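Local atomic coordinates of pyruvate carboxylase protein (Rhizobium etli, PDB entry 2QF7), a protein that belongs to the pyruvate carboxylase family of large biotin-dependent, multidomain enzymes and is modelled as an assembly of four chains. Residues 885-889 with 944-948. Residues are numbered along the deposited sequence; the frame is centred on the assembly and turned at random.
Sequences MFGDI and WPEAL
The carbonyl oxygen of Phe-886 meets Pro-945 and Trp-944 at once. Pro-945 CD lies 3.3 Å from Phe-886 O. Trp-944 comes to the same oxygen with the edge of its indole, CE3 being 3.8 Å from Phe-886 O and near the ring plane. These are van der Waals contacts, and no hydrogen bond joins residues 885-889 to 944-948. The next carbonyl back also rests on the proline ring, with Met-885 O 3.4 Å from Pro-945 CG. The pyrrolidine thus sits against the carbonyl of Met-885, the last helical residue, and that of Phe-886, just after it. Gly-887, with positive phi (108°), closes helix 872-885 in a Schellman motif. Its CA is 6.4 Å from the CA of Pro-945, the nearest CA pair across the two segments.

Beside this polar edge the contact is apolar. Leu-948 extends toward the helix end with CG anti to its backbone N (chi1 174°). Leu-948 CD2 meets the Phe-886 ring obliquely, 3.6 Å from Phe-886 CD1, and Leu-948 CD1 lies 4.1 Å from Met-885 SD. The Met-885 chain crosses the leucine at about a right angle. It bends at chi3, and its CE lies over one face of the Phe-886 ring, toward the rim. Farther along, Ile-889 CG2 touches Trp-944 CZ3 at 3.8 Å.

Helices 895-909, 913-917 and 927-934 add Met-902, Val-916 and Met-932 to this buried cluster. In 885-889 the carbonyls of Gly-887 and Asp-888 accept hydrogen bonds from Lys-705 NZ. The Schellman-closed C-terminus of helix 872-885 packs against the N-terminus of helix 946-953, where Pro-945 holds the N-cap position, within the largely helical conserved carboxylase domain.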
loop_
_atom_site.group_PDB
_atom_site.type_symbol
_atom_site.label_atom_id
_atom_site.label_comp_id
_atom_site.label_asym_id
_atom_site.label_seq_id
_atom_site.Cartn_x
_atom_site.Cartn_y
_atom_site.Cartn_z
ATOM N N MET A 885 -7.838 -48.063 32.731
ATOM C CA MET A 885 -8.239 -47.410 33.994
ATOM C C MET A 885 -9.760 -47.170 34.096
ATOM O O MET A 885 -10.350 -47.331 35.171
ATOM C CB MET A 885 -7.473 -46.098 34.185
ATOM C CG MET A 885 -7.890 -45.339 35.438
ATOM S SD MET A 885 -6.981 -43.804 35.586
ATOM C CE MET A 885 -7.822 -42.839 34.352
ATOM N N PHE A 886 -10.369 -46.754 32.987
ATOM C CA PHE A 886 -11.825 -46.566 32.871
ATOM C C PHE A 886 -12.593 -47.886 32.807
ATOM O O PHE A 886 -13.829 -47.888 32.820
ATOM C CB PHE A 886 -12.151 -45.702 31.636
ATOM C CG PHE A 886 -11.757 -44.253 31.782
ATOM C CD1 PHE A 886 -12.236 -43.497 32.852
ATOM C CD2 PHE A 886 -10.940 -43.628 30.831
ATOM C CE1 PHE A 886 -11.885 -42.156 33.011
ATOM C CE2 PHE A 886 -10.601 -42.280 30.954
ATOM C CZ PHE A 886 -11.079 -41.543 32.082
ATOM N N GLY A 887 -11.869 -49.010 32.771
ATOM C CA GLY A 887 -12.500 -50.331 32.816
ATOM C C GLY A 887 -12.450 -51.061 31.477
ATOM O O GLY A 887 -13.009 -52.180 31.366
ATOM N N ASP A 888 -11.762 -50.461 30.486
ATOM C CA ASP A 888 -11.649 -50.972 29.112
ATOM C C ASP A 888 -12.977 -50.741 28.392
ATOM O O ASP A 888 -13.922 -51.536 28.495
ATOM C CB ASP A 888 -11.186 -52.453 29.053
ATOM C CG ASP A 888 -10.793 -52.886 27.638
ATOM O OD1 ASP A 888 -10.875 -52.040 26.692
ATOM O OD2 ASP A 888 -10.411 -54.074 27.467
ATOM N N ILE A 889 -13.086 -49.585 27.744
ATOM C CA ILE A 889 -14.363 -49.138 27.260
ATOM C C ILE A 889 -14.344 -48.952 25.741
ATOM O O ILE A 889 -13.284 -48.874 25.104
ATOM C CB ILE A 889 -14.792 -47.808 27.911
ATOM C CG1 ILE A 889 -13.742 -46.704 27.664
ATOM C CG2 ILE A 889 -15.079 -47.993 29.423
ATOM C CD1 ILE A 889 -14.245 -45.279 27.899
ATOM N N TRP A 944 -18.927 -47.964 35.954
ATOM C CA TRP A 944 -17.648 -47.215 36.092
ATOM C C TRP A 944 -16.861 -47.677 37.310
ATOM O O TRP A 944 -17.470 -47.959 38.354
ATOM C CB TRP A 944 -17.938 -45.720 36.238
ATOM C CG TRP A 944 -18.588 -45.193 35.005
ATOM C CD1 TRP A 944 -19.850 -44.713 34.894
ATOM C CD2 TRP A 944 -18.014 -45.151 33.682
ATOM N NE1 TRP A 944 -20.122 -44.373 33.578
ATOM C CE2 TRP A 944 -19.006 -44.625 32.814
ATOM C CE3 TRP A 944 -16.768 -45.518 33.149
ATOM C CZ2 TRP A 944 -18.796 -44.445 31.443
ATOM C CZ3 TRP A 944 -16.554 -45.348 31.772
ATOM C CH2 TRP A 944 -17.578 -44.815 30.930
ATOM N N PRO A 945 -15.501 -47.746 37.206
ATOM C CA PRO A 945 -14.678 -48.136 38.382
ATOM C C PRO A 945 -14.939 -47.231 39.586
ATOM O O PRO A 945 -14.844 -46.008 39.451
ATOM C CB PRO A 945 -13.237 -47.973 37.876
ATOM C CG PRO A 945 -13.354 -48.266 36.410
ATOM C CD PRO A 945 -14.658 -47.533 36.011
ATOM N N GLU A 946 -15.243 -47.830 40.750
ATOM C CA GLU A 946 -15.767 -47.090 41.888
ATOM C C GLU A 946 -14.779 -46.090 42.492
ATOM O O GLU A 946 -15.143 -44.934 42.759
ATOM C CB GLU A 946 -16.284 -48.049 42.985
ATOM C CG GLU A 946 -17.595 -48.802 42.607
ATOM C CD GLU A 946 -18.022 -49.779 43.703
ATOM O OE1 GLU A 946 -17.358 -49.819 44.756
ATOM O OE2 GLU A 946 -19.016 -50.509 43.511
ATOM N N ALA A 947 -13.539 -46.524 42.715
ATOM C CA ALA A 947 -12.528 -45.643 43.347
ATOM C C ALA A 947 -12.165 -44.410 42.495
ATOM O O ALA A 947 -12.078 -43.291 43.004
ATOM C CB ALA A 947 -11.264 -46.436 43.738
ATOM N N LEU A 948 -11.943 -44.621 41.208
ATOM C CA LEU A 948 -11.761 -43.524 40.284
ATOM C C LEU A 948 -12.973 -42.585 40.275
ATOM O O LEU A 948 -12.812 -41.356 40.337
ATOM C CB LEU A 948 -11.497 -44.065 38.870
ATOM C CG LEU A 948 -11.412 -43.120 37.669
ATOM C CD1 LEU A 948 -10.126 -42.304 37.747
ATOM C CD2 LEU A 948 -11.486 -43.905 36.364
#